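Local structure of cysteine desulfurase (Thermococcus onnurineus, 5B89) at residues Q315-V320 / R338-H343; M21-D26 / L309-R314; E325-L330 / G345-N350. The protein probably catalyses the pyridoxal-phosphate-dependent removal of sulfur from L-cysteine, passing it to a sulfur carrier and leaving L-alanine. All coordinates share one frame; numbering follows the deposited sequence.

Interaction 1 (Q315-V320 / R338-H343)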
loop_
_atom_site.group_PDB
_atom_site.type_symbol
_atom_site.label_atom_id
_atom_site.label_comp_id
_atom_site.label_asym_id
_atom_site.label_seq_id
_atom_site.Cartn_x
_atom_site.Cartn_y
_atom_site.Cartn_z
ATOM N N GLN B 315 19.696 -3.123 -24.369
ATOM C CA GLN B 315 20.574 -2.230 -23.737
ATOM C C GLN B 315 21.207 -2.819 -22.524
ATOM O O GLN B 315 22.352 -2.708 -22.215
ATOM C CB GLN B 315 19.852 -0.889 -23.426
ATOM C CG GLN B 315 20.669 0.114 -22.654
ATOM C CD GLN B 315 21.829 0.778 -23.418
ATOM O OE1 GLN B 315 22.059 0.419 -24.600
ATOM N NE2 GLN B 315 22.559 1.589 -22.768
ATOM N N GLU B 316 20.364 -3.465 -21.675
ATOM C CA GLU B 316 20.853 -4.106 -20.477
ATOM C C GLU B 316 21.905 -5.185 -20.758
ATOM O O GLU B 316 22.870 -5.249 -19.991
ATOM C CB GLU B 316 19.659 -4.626 -19.610
ATOM C CG GLU B 316 18.852 -3.451 -18.975
ATOM C CD GLU B 316 17.787 -3.923 -18.042
ATOM O OE1 GLU B 316 16.831 -3.216 -17.798
ATOM O OE2 GLU B 316 17.928 -4.972 -17.456
ATOM N N HIS B 317 21.695 -5.954 -21.803
ATOM C CA HIS B 317 22.643 -6.972 -22.130
ATOM C C HIS B 317 24.010 -6.350 -22.469
ATOM O O HIS B 317 24.970 -6.843 -22.079
ATOM C CB HIS B 317 22.124 -7.761 -23.309
ATOM C CG HIS B 317 23.140 -8.682 -23.851
ATOM N ND1 HIS B 317 23.789 -8.469 -25.039
ATOM C CD2 HIS B 317 23.717 -9.748 -23.288
ATOM C CE1 HIS B 317 24.694 -9.407 -25.200
ATOM N NE2 HIS B 317 24.672 -10.192 -24.158
ATOM N N LYS B 318 24.006 -5.257 -23.200
ATOM C CA LYS B 318 25.262 -4.591 -23.542
ATOM C C LYS B 318 25.976 -4.163 -22.292
ATOM O O LYS B 318 27.152 -4.270 -22.189
ATOM C CB LYS B 318 25.053 -3.368 -24.446
ATOM C CG LYS B 318 24.547 -3.618 -25.843
ATOM C CD LYS B 318 24.364 -2.328 -26.608
ATOM C CE LYS B 318 23.570 -2.527 -27.867
ATOM N NZ LYS B 318 23.224 -1.285 -28.612
ATOM N N LEU B 319 25.221 -3.637 -21.338
ATOM C CA LEU B 319 25.843 -3.233 -20.106
ATOM C C LEU B 319 26.431 -4.333 -19.269
ATOM O O LEU B 319 27.516 -4.308 -18.787
ATOM C CB LEU B 319 24.816 -2.369 -19.257
ATOM C CG LEU B 319 24.180 -1.217 -19.941
ATOM C CD1 LEU B 319 23.017 -0.671 -19.074
ATOM C CD2 LEU B 319 25.229 -0.099 -20.152
ATOM N N VAL B 320 25.691 -5.481 -19.158
ATOM C CA VAL B 320 26.199 -6.668 -18.470
ATOM C C VAL B 320 27.439 -7.267 -19.161
ATOM O O VAL B 320 28.336 -7.688 -18.470
ATOM C CB VAL B 320 25.029 -7.700 -18.398
ATOM C CG1 VAL B 320 25.503 -8.975 -17.873
ATOM C CG2 VAL B 320 23.890 -7.152 -17.513
ATOM N N ARG B 338 27.161 -17.514 -16.587
ATOM C CA ARG B 338 28.121 -17.105 -17.587
ATOM C C ARG B 338 27.505 -17.001 -18.946
ATOM O O ARG B 338 27.980 -16.281 -19.724
ATOM C CB ARG B 338 29.238 -18.119 -17.690
ATOM C CG ARG B 338 30.398 -17.904 -16.798
ATOM C CD ARG B 338 29.981 -17.556 -15.414
ATOM N NE ARG B 338 31.042 -16.853 -14.774
ATOM C CZ ARG B 338 31.012 -16.286 -13.577
ATOM N NH1 ARG B 338 29.951 -16.326 -12.737
ATOM N NH2 ARG B 338 32.099 -15.678 -13.236
ATOM N N ASN B 339 26.468 -17.777 -19.235
ATOM C CA ASN B 339 25.732 -17.641 -20.386
ATOM C C ASN B 339 24.879 -16.343 -20.240
ATOM O O ASN B 339 23.832 -16.362 -19.538
ATOM C CB ASN B 339 24.762 -18.823 -20.625
ATOM C CG ASN B 339 23.955 -18.668 -21.788
ATOM O OD1 ASN B 339 23.997 -17.738 -22.560
ATOM N ND2 ASN B 339 23.068 -19.671 -21.994
ATOM N N LEU B 340 25.284 -15.278 -20.893
ATOM C CA LEU B 340 24.604 -14.004 -20.696
ATOM C C LEU B 340 23.247 -14.019 -21.237
ATOM O O LEU B 340 22.475 -13.111 -20.902
ATOM C CB LEU B 340 25.428 -12.781 -21.211
ATOM C CG LEU B 340 26.792 -12.692 -20.489
ATOM C CD1 LEU B 340 27.514 -11.447 -21.013
ATOM C CD2 LEU B 340 26.780 -12.696 -18.995
ATOM N N LYS B 341 22.807 -14.953 -22.110
ATOM C CA LYS B 341 21.385 -15.005 -22.495
ATOM C C LYS B 341 20.473 -15.356 -21.309
ATOM O O LYS B 341 19.249 -15.091 -21.442
ATOM C CB LYS B 341 21.213 -16.065 -23.615
ATOM C CG LYS B 341 21.835 -15.620 -24.957
ATOM C CD LYS B 341 21.323 -16.295 -26.152
ATOM C CE LYS B 341 22.110 -15.815 -27.378
ATOM N NZ LYS B 341 21.929 -14.376 -27.806
ATOM N N LYS B 342 21.029 -15.921 -20.256
ATOM C CA LYS B 342 20.299 -16.275 -19.044
ATOM C C LYS B 342 20.663 -15.338 -17.845
ATOM O O LYS B 342 20.456 -15.698 -16.667
ATOM C CB LYS B 342 20.714 -17.779 -18.592
ATOM C CG LYS B 342 20.104 -18.939 -19.347
ATOM C CD LYS B 342 20.189 -20.131 -18.387
ATOM C CE LYS B 342 19.391 -20.018 -17.040
ATOM N NZ LYS B 342 19.409 -21.267 -16.212
ATOM N N HIS B 343 21.272 -14.162 -18.118
ATOM C CA HIS B 343 21.724 -13.262 -17.081
ATOM C C HIS B 343 21.059 -11.895 -17.304
ATOM O O HIS B 343 21.235 -11.232 -18.335
ATOM C CB HIS B 343 23.267 -13.085 -17.205
ATOM C CG HIS B 343 23.948 -12.689 -15.948
ATOM N ND1 HIS B 343 23.653 -11.556 -15.171
ATOM C CD2 HIS B 343 24.935 -13.320 -15.243
ATOM C CE1 HIS B 343 24.444 -11.514 -14.096
ATOM N NE2 HIS B 343 25.190 -12.595 -14.116
#
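The loop that carries the chain from helix 309-329 toward strand 346-349 packs back on the helix here, with L340 and H343 set against H317 and V320. No hydrogen bond crosses; the contact is van der Waals packing. CB of L340 lies at the edge of the H317 ring, in its plane, 4.0 Å from NE2, and the two side chains cross at about a right angle. Holding CG anti to the backbone N (chi1 170°) is what swings the H317 imidazole out to L340. V320 has its CB directed toward the loop; its CG1 lies 4.1 Å from CD2 of L340 and 4.2 Å from ND1 of H343, so one methyl serves both loop residues. An Asx turn encloses L340: the backbone N of K341 donates to OD1 of N339 over 3.1 Å, meeting the oxygen from above its carbonyl plane. The H343 ring makes a weak hydrogen bond from NE2 to O of Y335. This is a helix-loop-strand connection in the C-terminal part of a fold-type I pyridoxal-phosphate enzyme, the side chain of H343 lying about 11 Å from that of the cofactor-binding Q213.

Interaction 2 (M21-D26 / L309-R314)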
loop_
_atom_site.group_PDB
_atom_site.type_symbol
_atom_site.label_atom_id
_atom_site.label_comp_id
_atom_site.label_asym_id
_atom_site.label_seq_id
_atom_site.Cartn_x
_atom_site.Cartn_y
_atom_site.Cartn_z
ATOM N N MET B 21 13.603 6.515 -30.892
ATOM C CA MET B 21 14.348 7.078 -29.796
ATOM C C MET B 21 15.792 6.675 -29.755
ATOM O O MET B 21 16.124 5.602 -30.118
ATOM C CB MET B 21 13.811 6.500 -28.477
ATOM C CG MET B 21 12.543 7.054 -27.896
ATOM S SD MET B 21 11.898 6.055 -26.522
ATOM C CE MET B 21 13.382 5.455 -25.899
ATOM N N ARG B 22 16.612 7.548 -29.232
ATOM C CA ARG B 22 17.979 7.246 -29.022
ATOM C C ARG B 22 18.077 6.647 -27.604
ATOM O O ARG B 22 17.697 7.275 -26.676
ATOM C CB ARG B 22 18.845 8.490 -29.066
ATOM C CG ARG B 22 18.912 9.192 -30.371
ATOM C CD ARG B 22 20.124 10.099 -30.414
ATOM N NE ARG B 22 20.240 11.028 -29.299
ATOM C CZ ARG B 22 19.318 11.922 -28.964
ATOM N NH1 ARG B 22 18.193 11.989 -29.666
ATOM N NH2 ARG B 22 19.512 12.743 -27.952
ATOM N N ILE B 23 18.570 5.436 -27.477
ATOM C CA ILE B 23 18.752 4.790 -26.179
ATOM C C ILE B 23 20.233 4.777 -25.926
ATOM O O ILE B 23 20.965 4.357 -26.757
ATOM C CB ILE B 23 18.343 3.314 -26.284
ATOM C CG1 ILE B 23 16.877 3.193 -26.581
ATOM C CG2 ILE B 23 18.760 2.502 -25.066
ATOM C CD1 ILE B 23 16.012 3.946 -25.646
ATOM N N PRO B 24 20.777 5.239 -24.740
ATOM C CA PRO B 24 19.885 5.661 -23.651
ATOM C C PRO B 24 19.522 7.151 -23.505
ATOM O O PRO B 24 18.761 7.546 -22.642
ATOM C CB PRO B 24 20.709 5.266 -22.440
ATOM C CG PRO B 24 22.094 5.572 -22.807
ATOM C CD PRO B 24 22.223 5.251 -24.216
ATOM N N GLU B 25 20.108 7.962 -24.353
ATOM C CA GLU B 25 19.949 9.397 -24.259
ATOM C C GLU B 25 18.583 9.966 -24.106
ATOM O O GLU B 25 18.399 10.815 -23.311
ATOM C CB GLU B 25 20.647 10.062 -25.458
ATOM C CG GLU B 25 22.142 9.805 -25.453
ATOM C CD GLU B 25 22.579 8.585 -26.275
ATOM O OE1 GLU B 25 23.793 8.497 -26.544
ATOM O OE2 GLU B 25 21.769 7.787 -26.636
ATOM N N ASP B 26 17.633 9.504 -24.883
ATOM C CA ASP B 26 16.283 10.093 -24.851
ATOM C C ASP B 26 15.482 9.637 -23.594
ATOM O O ASP B 26 14.475 10.278 -23.258
ATOM C CB ASP B 26 15.469 9.738 -26.088
ATOM C CG ASP B 26 15.913 10.559 -27.295
ATOM O OD1 ASP B 26 16.597 11.588 -27.060
ATOM O OD2 ASP B 26 15.640 10.171 -28.450
ATOM N N LEU B 309 10.147 -3.167 -24.700
ATOM C CA LEU B 309 10.877 -4.170 -23.863
ATOM C C LEU B 309 12.074 -4.764 -24.570
ATOM O O LEU B 309 13.070 -5.104 -23.954
ATOM C CB LEU B 309 9.965 -5.236 -23.278
ATOM C CG LEU B 309 8.987 -4.758 -22.215
ATOM C CD1 LEU B 309 7.843 -5.722 -22.013
ATOM C CD2 LEU B 309 9.742 -4.498 -20.900
ATOM N N GLY B 310 12.005 -4.836 -25.874
ATOM C CA GLY B 310 13.131 -5.351 -26.627
ATOM C C GLY B 310 14.352 -4.462 -26.567
ATOM O O GLY B 310 15.436 -4.924 -26.442
ATOM N N ARG B 311 14.118 -3.177 -26.664
ATOM C CA ARG B 311 15.202 -2.250 -26.558
ATOM C C ARG B 311 15.780 -2.243 -25.142
ATOM O O ARG B 311 16.899 -2.107 -24.969
ATOM C CB ARG B 311 14.731 -0.865 -26.873
ATOM C CG ARG B 311 14.301 -0.633 -28.290
ATOM C CD ARG B 311 14.165 0.871 -28.467
ATOM N NE ARG B 311 13.695 1.298 -29.768
ATOM C CZ ARG B 311 12.719 2.149 -30.007
ATOM N NH1 ARG B 311 11.988 2.632 -29.053
ATOM N NH2 ARG B 311 12.441 2.505 -31.240
ATOM N N ILE B 312 14.914 -2.362 -24.143
ATOM C CA ILE B 312 15.357 -2.392 -22.788
ATOM C C ILE B 312 16.304 -3.601 -22.544
ATOM O O ILE B 312 17.404 -3.533 -22.007
ATOM C CB ILE B 312 14.160 -2.429 -21.775
ATOM C CG1 ILE B 312 13.411 -1.055 -21.803
ATOM C CG2 ILE B 312 14.569 -2.756 -20.379
ATOM C CD1 ILE B 312 12.031 -1.085 -21.321
ATOM N N GLU B 313 15.798 -4.749 -22.980
ATOM C CA GLU B 313 16.599 -6.014 -22.796
ATOM C C GLU B 313 17.960 -5.935 -23.516
ATOM O O GLU B 313 18.988 -6.277 -22.963
ATOM C CB GLU B 313 15.845 -7.229 -23.344
ATOM C CG GLU B 313 14.499 -7.481 -22.734
ATOM C CD GLU B 313 13.725 -8.658 -23.321
ATOM O OE1 GLU B 313 14.420 -9.670 -23.452
ATOM O OE2 GLU B 313 12.447 -8.575 -23.535
ATOM N N ARG B 314 17.930 -5.372 -24.714
ATOM C CA ARG B 314 19.174 -5.217 -25.520
ATOM C C ARG B 314 20.177 -4.275 -24.883
ATOM O O ARG B 314 21.390 -4.587 -24.787
ATOM C CB ARG B 314 18.841 -4.805 -26.922
ATOM C CG ARG B 314 18.224 -6.044 -27.590
ATOM C CD ARG B 314 18.058 -5.957 -29.117
ATOM N NE ARG B 314 17.037 -4.993 -29.583
ATOM C CZ ARG B 314 15.730 -5.229 -29.624
ATOM N NH1 ARG B 314 15.216 -6.438 -29.287
ATOM N NH2 ARG B 314 14.932 -4.249 -30.070
#
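R311 leaves helix 309-329 to meet I23 and M21, which lie just ahead of the short helix 25-28. Its CB points toward that N-terminal segment; CG stands anti to the carbonyl carbon (chi1 -67°), and near-anti torsions further out keep the chain extended from CG to NE. CD makes the aliphatic contact, 4.0 Å from CG1 of I23. Beyond NE, CB of M21 lies over one face of the guanidinium. SD of M21 is 4.3 Å from NH1 of R311, and NH2 comes to 4.2 Å from the backbone N of M21, contacts without a hydrogen bond. The polar tip is held by carbonyls instead: NH1 donates to O of I307, at the end of the preceding helix, and NH2 to O of A19. Within the N-terminal segment, the backbone N of R22 gives a nearly straight bond (179°) of 2.9 Å to OD2 of D26, met from above the carboxylate plane, and NH1 of R22 forms a salt bridge to OD1, closing the turn that contains the cis peptide before P24. M21 packs also on I307 of helix 291-307, while I23 touches Q315 of helix 309-329 and V396, in the loop between strand 389-393 and helix 400-415.

Interaction 3 (E325-L330 / G345-N350)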
loop_
_atom_site.group_PDB
_atom_site.type_symbol
_atom_site.label_atom_id
_atom_site.label_comp_id
_atom_site.label_asym_id
_atom_site.label_seq_id
_atom_site.Cartn_x
_atom_site.Cartn_y
_atom_site.Cartn_z
ATOM N N GLU B 325 32.942 -8.597 -18.572
ATOM C CA GLU B 325 34.245 -8.660 -19.309
ATOM C C GLU B 325 35.259 -7.800 -18.579
ATOM O O GLU B 325 36.428 -8.198 -18.345
ATOM C CB GLU B 325 34.072 -8.258 -20.715
ATOM C CG GLU B 325 33.431 -9.364 -21.527
ATOM C CD GLU B 325 32.897 -8.915 -22.892
ATOM O OE1 GLU B 325 33.110 -7.744 -23.373
ATOM O OE2 GLU B 325 32.274 -9.738 -23.674
ATOM N N GLY B 326 34.832 -6.587 -18.200
ATOM C CA GLY B 326 35.773 -5.705 -17.491
ATOM C C GLY B 326 36.180 -6.215 -16.117
ATOM O O GLY B 326 37.339 -6.065 -15.651
ATOM N N LEU B 327 35.294 -6.869 -15.393
ATOM C CA LEU B 327 35.607 -7.443 -14.156
ATOM C C LEU B 327 36.556 -8.619 -14.318
ATOM O O LEU B 327 37.438 -8.836 -13.440
ATOM C CB LEU B 327 34.295 -7.826 -13.368
ATOM C CG LEU B 327 33.454 -6.614 -12.918
ATOM C CD1 LEU B 327 32.235 -7.184 -12.164
ATOM C CD2 LEU B 327 34.201 -5.677 -12.031
ATOM N N ASP B 328 36.344 -9.376 -15.363
ATOM C CA ASP B 328 37.257 -10.493 -15.640
ATOM C C ASP B 328 38.656 -9.920 -15.877
ATOM O O ASP B 328 39.635 -10.540 -15.397
ATOM C CB ASP B 328 36.828 -11.277 -16.835
ATOM C CG ASP B 328 35.641 -12.178 -16.576
ATOM O OD1 ASP B 328 35.412 -12.557 -15.434
ATOM O OD2 ASP B 328 35.143 -12.675 -17.583
ATOM N N GLU B 329 38.742 -8.806 -16.582
ATOM C CA GLU B 329 40.091 -8.199 -16.864
ATOM C C GLU B 329 40.722 -7.796 -15.553
ATOM O O GLU B 329 41.985 -7.845 -15.427
ATOM C CB GLU B 329 39.969 -7.029 -17.802
ATOM C CG GLU B 329 39.649 -7.284 -19.242
ATOM C CD GLU B 329 39.242 -6.025 -20.037
ATOM O OE1 GLU B 329 39.276 -6.109 -21.281
ATOM O OE2 GLU B 329 38.826 -4.967 -19.478
ATOM N N LEU B 330 39.947 -7.387 -14.529
ATOM C CA LEU B 330 40.495 -7.041 -13.224
ATOM C C LEU B 330 40.648 -8.135 -12.227
ATOM O O LEU B 330 41.059 -7.915 -11.076
ATOM C CB LEU B 330 39.601 -5.979 -12.599
ATOM C CG LEU B 330 39.494 -4.707 -13.397
ATOM C CD1 LEU B 330 38.428 -3.782 -12.783
ATOM C CD2 LEU B 330 40.845 -3.973 -13.511
ATOM N N GLY B 345 19.952 -7.887 -15.987
ATOM C CA GLY B 345 20.736 -6.690 -15.753
ATOM C C GLY B 345 21.176 -6.467 -14.347
ATOM O O GLY B 345 20.933 -5.460 -13.786
ATOM N N VAL B 346 21.800 -7.475 -13.798
ATOM C CA VAL B 346 22.256 -7.533 -12.445
ATOM C C VAL B 346 23.627 -8.189 -12.409
ATOM O O VAL B 346 23.741 -9.270 -12.903
ATOM C CB VAL B 346 21.329 -8.426 -11.595
ATOM C CG1 VAL B 346 21.792 -8.494 -10.162
ATOM C CG2 VAL B 346 19.887 -7.915 -11.657
ATOM N N VAL B 347 24.631 -7.516 -11.844
ATOM C CA VAL B 347 25.971 -8.139 -11.687
ATOM C C VAL B 347 26.374 -7.999 -10.254
ATOM O O VAL B 347 26.686 -6.872 -9.752
ATOM C CB VAL B 347 26.963 -7.424 -12.615
ATOM C CG1 VAL B 347 28.325 -8.107 -12.401
ATOM C CG2 VAL B 347 26.544 -7.518 -14.065
ATOM N N SER B 348 26.395 -9.100 -9.504
ATOM C CA SER B 348 26.916 -9.206 -8.182
ATOM C C SER B 348 28.358 -9.661 -8.302
ATOM O O SER B 348 28.720 -10.478 -9.157
ATOM C CB SER B 348 26.159 -10.301 -7.312
ATOM O OG SER B 348 25.005 -9.733 -6.708
ATOM N N PHE B 349 29.178 -9.077 -7.443
ATOM C CA PHE B 349 30.598 -9.330 -7.419
ATOM C C PHE B 349 31.155 -9.066 -6.035
ATOM O O PHE B 349 30.485 -8.604 -5.161
ATOM C CB PHE B 349 31.341 -8.460 -8.453
ATOM C CG PHE B 349 31.195 -6.977 -8.250
ATOM C CD1 PHE B 349 30.100 -6.331 -8.701
ATOM C CD2 PHE B 349 32.198 -6.230 -7.675
ATOM C CE1 PHE B 349 29.949 -4.992 -8.522
ATOM C CE2 PHE B 349 32.059 -4.885 -7.498
ATOM C CZ PHE B 349 30.938 -4.257 -7.927
ATOM N N ASN B 350 32.425 -9.414 -5.893
ATOM C CA ASN B 350 33.155 -9.149 -4.667
ATOM C C ASN B 350 34.610 -8.840 -4.992
ATOM O O ASN B 350 35.125 -9.277 -5.946
ATOM C CB ASN B 350 33.131 -10.310 -3.670
ATOM C CG ASN B 350 31.977 -10.243 -2.706
ATOM O OD1 ASN B 350 31.726 -9.261 -2.094
ATOM N ND2 ASN B 350 31.300 -11.327 -2.574
#
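Torsions bring L327, V347 and F349 together: L327 has CG anti to the carbonyl carbon (chi1 -67°), V347 has CG1 anti to its backbone N, and F349 has CG between the backbone N and the carbonyl carbon (60°). With chi2 of L327 also anti (180°), CD1 is extended toward the strand, where this single methyl meets both partners. It lies 4.0 Å from CG1 of V347 and 4.0 Å from CB of F349, reaching also CG of F349 at 4.1 Å, so it sits beside the root of the aromatic side chain. L327 and V347 lie alongside, running opposite ways, while F349 is set roughly perpendicular to L327. Helix 309-329 here covers one face of the mixed four-stranded sheet that strand 38-39 shares with three strands from the C-terminal part, in the small domain of the fold-type I architecture, at its outermost strand 346-349. V347 and F349 point to the helix, while S348 between them points away, its OG hydrogen-bonded to O of A186 and OG1 of T389. Backbone hydrogen bonds join V347 to A392 and F349 to V390 in the antiparallel strand 389-393. V332 touches both L327 and F349, W334 flanks L327, and M410 of helix 400-415 packs on F349. Close to the end of the helix, OD1 of D328 is hydrogen-bonded to NE1 of W334.

In the fold
All three contacts use helix 309-329, taken in turn from its start (interaction 2) through its middle (interaction 1) to its end (interaction 3). The centres of interactions 1 and 2 are about 15 Å apart, those of interactions 1 and 3 about 11 Å, and those of interactions 2 and 3 about 22 Å. Along the chain, interaction 2 closes before the other two open; interactions 1 and 3 alternate and touch, CG2 of V320 lying 3.6 Å from CA of G345. Q315 links 1 to 2, its CD 3.9 Å from CG2 of I23. Interaction 2 joins segments 283 residues apart, the others only 18 and 15. One helix thus brings together the chain's N-terminal segment, the loop 338-343 and the outermost strand of the four-stranded sheet.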